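Putative aminopeptidase (Leishmania major, PDB 5NTH) probably acts as a manganese-dependent M17 leucyl aminopeptidase that removes amino acids from the N terminus of peptides. Local coordinates at residues A[331-334]-A[335-339]; A[400-403]-A[404-408]. One frame throughout, in Å; residues are numbered along the deposited sequence.

Interaction 1: A[331-334]-A[335-339]; sequences AFIA and VVRSM
Phe332 and Val336, one helical turn apart and pointing the same way, meet through a single methyl group. CG2 of Val336 sits over one face of the phenyl ring, displaced toward the rim at CE1 and CZ; it lies 4.0 Å from the ring centroid and 16° off the normal, a CH-pi contact. Phe332 swings its ring along the helix in the direction of Val336 because CG is anti to the backbone N (chi1 177°). In Val336 the branch anti to the carbonyl carbon, CG2, is the one turned back to the ring, and it also brushes the oxygen of Phe332.

The neighbouring pair, Ile333 and Arg337, repeats this side-by-side packing with a charged group. CG2 of Ile333 lies over one face of the guanidinium group, again toward its rim, 3.5 Å from NH1 of Arg337. The arginine chain, extended from CG to NE, runs back past the isoleucine, and its NH2 end forms a long, weak ion pair with Glu242. Ser338 OG hydrogen-bonds to Glu205.

Along the backbone, Val335 N bonds to Ala331 O (2.9 Å) and Arg337 N to Ile333 O (2.8 Å). Ile333 and Arg337 rest on Tyr239 and Val336 on Leu243, both of helix 229-243; Phe332 meets Leu279 and Val336 meets Tyr281 of strand 275-282, while Ala334 and Val335 touch Phe532 of helix 528-536. Side-chain pairs spaced i to i+4 over i to i+4 backbone bonds are the signature of an alpha-helix, here the largely buried helix 323-341 of the M17 catalytic domain.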
ATOM      1  N   ALA A 331       7.103  29.066 -28.109  1.00 28.04           N
ATOM      2  CA  ALA A 331       8.029  28.924 -29.239  1.00 26.78           C
ATOM      3  C   ALA A 331       7.429  29.472 -30.527  1.00 26.57           C
ATOM      4  O   ALA A 331       8.082  30.259 -31.231  1.00 27.70           O
ATOM      5  CB  ALA A 331       8.452  27.497 -29.442  1.00 26.32           C
ATOM      6  N   PHE A 332       6.197  29.104 -30.847  1.00 25.77           N
ATOM      7  CA  PHE A 332       5.495  29.737 -31.999  1.00 25.29           C
ATOM      8  C   PHE A 332       5.603  31.276 -32.007  1.00 25.95           C
ATOM      9  O   PHE A 332       5.902  31.878 -33.032  1.00 26.56           O
ATOM     10  CB  PHE A 332       4.037  29.326 -32.032  1.00 24.21           C
ATOM     11  CG  PHE A 332       3.226  29.975 -33.117  1.00 23.33           C
ATOM     12  CD1 PHE A 332       3.223  29.460 -34.398  1.00 23.24           C
ATOM     13  CD2 PHE A 332       2.396  31.036 -32.830  1.00 22.84           C
ATOM     14  CE1 PHE A 332       2.427  30.025 -35.388  1.00 23.26           C
ATOM     15  CE2 PHE A 332       1.600  31.604 -33.797  1.00 22.85           C
ATOM     16  CZ  PHE A 332       1.625  31.111 -35.092  1.00 23.18           C
ATOM     17  N   ILE A 333       5.402  31.888 -30.849  1.00 26.79           N
ATOM     18  CA  ILE A 333       5.369  33.341 -30.706  1.00 26.56           C
ATOM     19  C   ILE A 333       6.719  33.940 -31.019  1.00 26.49           C
ATOM     20  O   ILE A 333       6.791  34.919 -31.756  1.00 27.64           O
ATOM     21  CB  ILE A 333       4.938  33.714 -29.283  1.00 26.81           C
ATOM     22  CG1 ILE A 333       3.460  33.349 -29.146  1.00 27.76           C
ATOM     23  CG2 ILE A 333       5.203  35.194 -28.970  1.00 26.61           C
ATOM     24  CD1 ILE A 333       2.866  33.633 -27.780  1.00 28.33           C
ATOM     25  N   ALA A 334       7.763  33.349 -30.447  1.00 25.31           N
ATOM     26  CA  ALA A 334       9.121  33.811 -30.616  1.00 25.09           C
ATOM     27  C   ALA A 334       9.596  33.667 -32.068  1.00 25.91           C
ATOM     28  O   ALA A 334      10.173  34.603 -32.646  1.00 26.50           O
ATOM     29  CB  ALA A 334      10.031  33.035 -29.710  1.00 24.83           C
ATOM     30  N   VAL A 335       9.352  32.491 -32.640  1.00 25.88           N
ATOM     31  CA  VAL A 335       9.644  32.231 -34.042  1.00 25.92           C
ATOM     32  C   VAL A 335       8.943  33.226 -34.938  1.00 26.40           C
ATOM     33  O   VAL A 335       9.594  33.913 -35.690  1.00 27.09           O
ATOM     34  CB  VAL A 335       9.229  30.834 -34.477  1.00 25.76           C
ATOM     35  CG1 VAL A 335       9.317  30.699 -35.982  1.00 25.59           C
ATOM     36  CG2 VAL A 335      10.139  29.810 -33.819  1.00 26.37           C
ATOM     37  N   VAL A 336       7.627  33.313 -34.861  1.00 26.64           N
ATOM     38  CA  VAL A 336       6.929  34.324 -35.634  1.00 27.24           C
ATOM     39  C   VAL A 336       7.447  35.740 -35.397  1.00 28.72           C
ATOM     40  O   VAL A 336       7.507  36.540 -36.325  1.00 30.09           O
ATOM     41  CB  VAL A 336       5.427  34.264 -35.398  1.00 27.49           C
ATOM     42  CG1 VAL A 336       4.718  35.524 -35.890  1.00 28.05           C
ATOM     43  CG2 VAL A 336       4.856  33.047 -36.077  1.00 27.38           C
ATOM     44  N   ARG A 337       7.794  36.069 -34.162  1.00 29.14           N
ATOM     45  CA  ARG A 337       8.312  37.403 -33.872  1.00 28.40           C
ATOM     46  C   ARG A 337       9.624  37.630 -34.585  1.00 29.38           C
ATOM     47  O   ARG A 337       9.897  38.744 -35.038  1.00 30.10           O
ATOM     48  CB  ARG A 337       8.509  37.603 -32.372  1.00 28.03           C
ATOM     49  CG  ARG A 337       7.304  38.243 -31.742  1.00 28.63           C
ATOM     50  CD  ARG A 337       7.344  38.222 -30.232  1.00 29.19           C
ATOM     51  NE  ARG A 337       6.193  38.937 -29.658  1.00 29.41           N
ATOM     52  CZ  ARG A 337       5.827  38.877 -28.378  1.00 28.64           C
ATOM     53  NH1 ARG A 337       6.500  38.137 -27.489  1.00 28.31           N
ATOM     54  NH2 ARG A 337       4.763  39.548 -27.987  1.00 28.82           N
ATOM     55  N   SER A 338      10.449  36.586 -34.652  1.00 29.62           N
ATOM     56  CA  SER A 338      11.730  36.673 -35.319  1.00 30.24           C
ATOM     57  C   SER A 338      11.517  36.876 -36.855  1.00 31.42           C
ATOM     58  O   SER A 338      12.145  37.729 -37.499  1.00 30.84           O
ATOM     59  CB  SER A 338      12.565  35.434 -34.980  1.00 30.57           C
ATOM     60  OG  SER A 338      13.840  35.455 -35.632  1.00 31.95           O
ATOM     61  N   MET A 339      10.590  36.109 -37.419  1.00 32.88           N
ATOM     62  CA  MET A 339      10.178  36.247 -38.820  1.00 34.30           C
ATOM     63  C   MET A 339       9.779  37.679 -39.186  1.00 35.17           C
ATOM     64  O   MET A 339      10.166  38.178 -40.237  1.00 36.68           O
ATOM     65  CB  MET A 339       9.029  35.274 -39.154  1.00 33.14           C
ATOM     66  CG  MET A 339       9.501  33.853 -39.311  1.00 32.81           C
ATOM     67  SD  MET A 339       8.247  32.719 -39.909  1.00 34.10           S
ATOM     68  CE  MET A 339       7.069  32.813 -38.632  1.00 34.84           C
TER

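Interaction 2: A[400-403]-A[404-408]; sequences YYAT and GEQDF
The carbonyl oxygen of Tyr400 accepts the amide of Gly404 at 2.7 Å from O to N, and a weak bond from Thr403 N reaches the same oxygen, so two amides converge on it at the end of helix 391-404. One residue on, Glu405 N bonds to Tyr401 O at 3.0 Å, approaching from above the carbonyl plane as the chain leaves helical geometry.

Tyr401 carries its ring alongside the chain that leaves the helix, with CG anti to the backbone N (chi1 -179°). CB of Glu405 rests 3.6 Å from CD1 of Tyr401, while CG of Gln406 lies 3.7 Å from CE2 of Tyr401, on the other side of the ring's CG-CZ axis; both side chains cross the tyrosine at about a right angle. Glu405 is bent at chi2 (-74°), which brings OE2 to the edge of the Tyr400 ring, in its plane and 3.9 Å from CE2 of that tyrosine.

Gln406 reaches back to the helix end: its NE2 gives a weak bond to Ala402 O at 3.4 Å and a further hydrogen bond to Ser353. Thr403 OG1 pairs with Val399 O and Ser501 N, and Arg503 bonds to the carbonyl oxygens of Thr403 and Gln406, bridging helix end and loop. Tyr401 and Ala402 pack on Thr355 of strand 349-361, Ala402 also on strand 291-300, and Gln406 on strand 275-282; the loop then leads into strand 412-417.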
ATOM      1  N   TYR A 400      -3.702  14.436 -35.530  1.00 27.13           N
ATOM      2  CA  TYR A 400      -4.538  14.211 -36.699  1.00 27.59           C
ATOM      3  C   TYR A 400      -5.015  15.540 -37.275  1.00 27.86           C
ATOM      4  O   TYR A 400      -4.874  15.798 -38.458  1.00 28.56           O
ATOM      5  CB  TYR A 400      -5.720  13.277 -36.438  1.00 27.68           C
ATOM      6  CG  TYR A 400      -6.416  12.993 -37.732  1.00 27.91           C
ATOM      7  CD1 TYR A 400      -5.974  11.975 -38.592  1.00 28.66           C
ATOM      8  CD2 TYR A 400      -7.451  13.823 -38.168  1.00 28.47           C
ATOM      9  CE1 TYR A 400      -6.598  11.757 -39.833  1.00 29.02           C
ATOM     10  CE2 TYR A 400      -8.078  13.628 -39.402  1.00 28.85           C
ATOM     11  CZ  TYR A 400      -7.655  12.595 -40.232  1.00 28.90           C
ATOM     12  OH  TYR A 400      -8.267  12.423 -41.441  1.00 28.38           O
ATOM     13  N   TYR A 401      -5.570  16.399 -36.448  1.00 28.81           N
ATOM     14  CA  TYR A 401      -5.904  17.750 -36.924  1.00 29.69           C
ATOM     15  C   TYR A 401      -4.769  18.428 -37.686  1.00 29.73           C
ATOM     16  O   TYR A 401      -4.985  19.031 -38.720  1.00 30.60           O
ATOM     17  CB  TYR A 401      -6.277  18.695 -35.791  1.00 29.80           C
ATOM     18  CG  TYR A 401      -6.629  20.047 -36.354  1.00 30.64           C
ATOM     19  CD1 TYR A 401      -7.909  20.290 -36.800  1.00 31.04           C
ATOM     20  CD2 TYR A 401      -5.667  21.060 -36.516  1.00 31.44           C
ATOM     21  CE1 TYR A 401      -8.265  21.503 -37.363  1.00 31.72           C
ATOM     22  CE2 TYR A 401      -6.011  22.288 -37.085  1.00 31.80           C
ATOM     23  CZ  TYR A 401      -7.328  22.505 -37.509  1.00 31.94           C
ATOM     24  OH  TYR A 401      -7.749  23.684 -38.095  1.00 31.07           O
ATOM     25  N   ALA A 402      -3.575  18.378 -37.126  1.00 30.01           N
ATOM     26  CA  ALA A 402      -2.453  19.138 -37.649  1.00 29.66           C
ATOM     27  C   ALA A 402      -1.932  18.510 -38.926  1.00 30.02           C
ATOM     28  O   ALA A 402      -1.457  19.226 -39.805  1.00 30.08           O
ATOM     29  CB  ALA A 402      -1.351  19.226 -36.627  1.00 29.20           C
ATOM     30  N   THR A 403      -2.034  17.184 -39.033  1.00 30.17           N
ATOM     31  CA  THR A 403      -1.529  16.471 -40.217  1.00 30.25           C
ATOM     32  C   THR A 403      -2.553  16.213 -41.283  1.00 30.60           C
ATOM     33  O   THR A 403      -2.171  16.018 -42.413  1.00 30.93           O
ATOM     34  CB  THR A 403      -0.919  15.110 -39.876  1.00 29.92           C
ATOM     35  OG1 THR A 403      -1.876  14.271 -39.205  1.00 29.49           O
ATOM     36  CG2 THR A 403       0.288  15.312 -39.043  1.00 29.71           C
ATOM     37  N   GLY A 404      -3.831  16.188 -40.919  1.00 31.12           N
ATOM     38  CA  GLY A 404      -4.901  15.836 -41.846  1.00 31.61           C
ATOM     39  C   GLY A 404      -6.041  16.817 -42.045  1.00 32.43           C
ATOM     40  O   GLY A 404      -6.898  16.576 -42.869  1.00 32.78           O
ATOM     41  N   GLU A 405      -6.092  17.908 -41.306  1.00 33.51           N
ATOM     42  CA  GLU A 405      -7.215  18.839 -41.437  1.00 34.90           C
ATOM     43  C   GLU A 405      -6.845  20.281 -41.837  1.00 34.48           C
ATOM     44  O   GLU A 405      -7.716  21.098 -42.147  1.00 33.35           O
ATOM     45  CB  GLU A 405      -7.993  18.818 -40.132  1.00 37.25           C
ATOM     46  CG  GLU A 405      -8.734  17.510 -39.911  1.00 39.93           C
ATOM     47  CD  GLU A 405      -9.965  17.373 -40.784  1.00 42.44           C
ATOM     48  OE1 GLU A 405     -10.364  18.401 -41.370  1.00 44.34           O
ATOM     49  OE2 GLU A 405     -10.542  16.252 -40.870  1.00 44.76           O
ATOM     50  N   GLN A 406      -5.560  20.596 -41.831  1.00 34.84           N
ATOM     51  CA  GLN A 406      -5.111  21.905 -42.258  1.00 34.86           C
ATOM     52  C   GLN A 406      -5.046  21.977 -43.781  1.00 36.31           C
ATOM     53  O   GLN A 406      -5.072  20.945 -44.465  1.00 35.71           O
ATOM     54  CB  GLN A 406      -3.757  22.185 -41.640  1.00 33.22           C
ATOM     55  CG  GLN A 406      -3.838  22.193 -40.121  1.00 31.42           C
ATOM     56  CD  GLN A 406      -2.825  23.114 -39.475  1.00 30.10           C
ATOM     57  OE1 GLN A 406      -3.145  24.253 -39.078  1.00 27.96           O
ATOM     58  NE2 GLN A 406      -1.589  22.626 -39.367  1.00 29.59           N
ATOM     59  N   ASP A 407      -4.982  23.199 -44.310  1.00 38.33           N
ATOM     60  CA  ASP A 407      -4.847  23.395 -45.768  1.00 39.28           C
ATOM     61  C   ASP A 407      -3.417  23.292 -46.342  1.00 36.83           C
ATOM     62  O   ASP A 407      -3.217  23.600 -47.501  1.00 38.32           O
ATOM     63  CB  ASP A 407      -5.618  24.651 -46.262  1.00 44.10           C
ATOM     64  CG  ASP A 407      -4.990  26.025 -45.847  1.00 50.51           C
ATOM     65  OD1 ASP A 407      -3.767  26.172 -45.527  1.00 55.62           O
ATOM     66  OD2 ASP A 407      -5.784  27.012 -45.870  1.00 54.82           O
ATOM     67  N   PHE A 408      -2.441  22.852 -45.539  1.00 34.29           N
ATOM     68  CA  PHE A 408      -1.106  22.417 -46.014  1.00 31.91           C
ATOM     69  C   PHE A 408      -0.718  21.127 -45.275  1.00 31.34           C
ATOM     70  O   PHE A 408      -1.194  20.880 -44.176  1.00 33.46           O
ATOM     71  CB  PHE A 408      -0.074  23.491 -45.717  1.00 30.88           C
ATOM     72  CG  PHE A 408       0.297  23.602 -44.242  1.00 30.84           C
ATOM     73  CD1 PHE A 408      -0.435  24.398 -43.368  1.00 30.23           C
ATOM     74  CD2 PHE A 408       1.392  22.897 -43.725  1.00 30.73           C
ATOM     75  CE1 PHE A 408      -0.079  24.492 -42.013  1.00 29.95           C
ATOM     76  CE2 PHE A 408       1.732  22.984 -42.376  1.00 29.99           C
ATOM     77  CZ  PHE A 408       1.001  23.792 -41.524  1.00 29.70           C
TER

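Overall arrangement
Both contacts are local and lie in series along the chain within the catalytic domain, neither nesting nor crossing. Interaction 1 comes first, inside helix 323-341, and closes no loop; strand 349-361 then follows. Interaction 2 comes later, where helix 391-404 ends and turns into the loop before strand 412-417. Their centres are about 21 Å apart and their nearest atoms about 9 Å, without touching. The large mixed sheet relates them: strand 275-282 is met by side chains of both, while strands 291-300 and 349-361 receive interaction 2. Helices 229-243 and 528-536 pack beside interaction 1. Both contacts lie away from the manganese and actinonin sites.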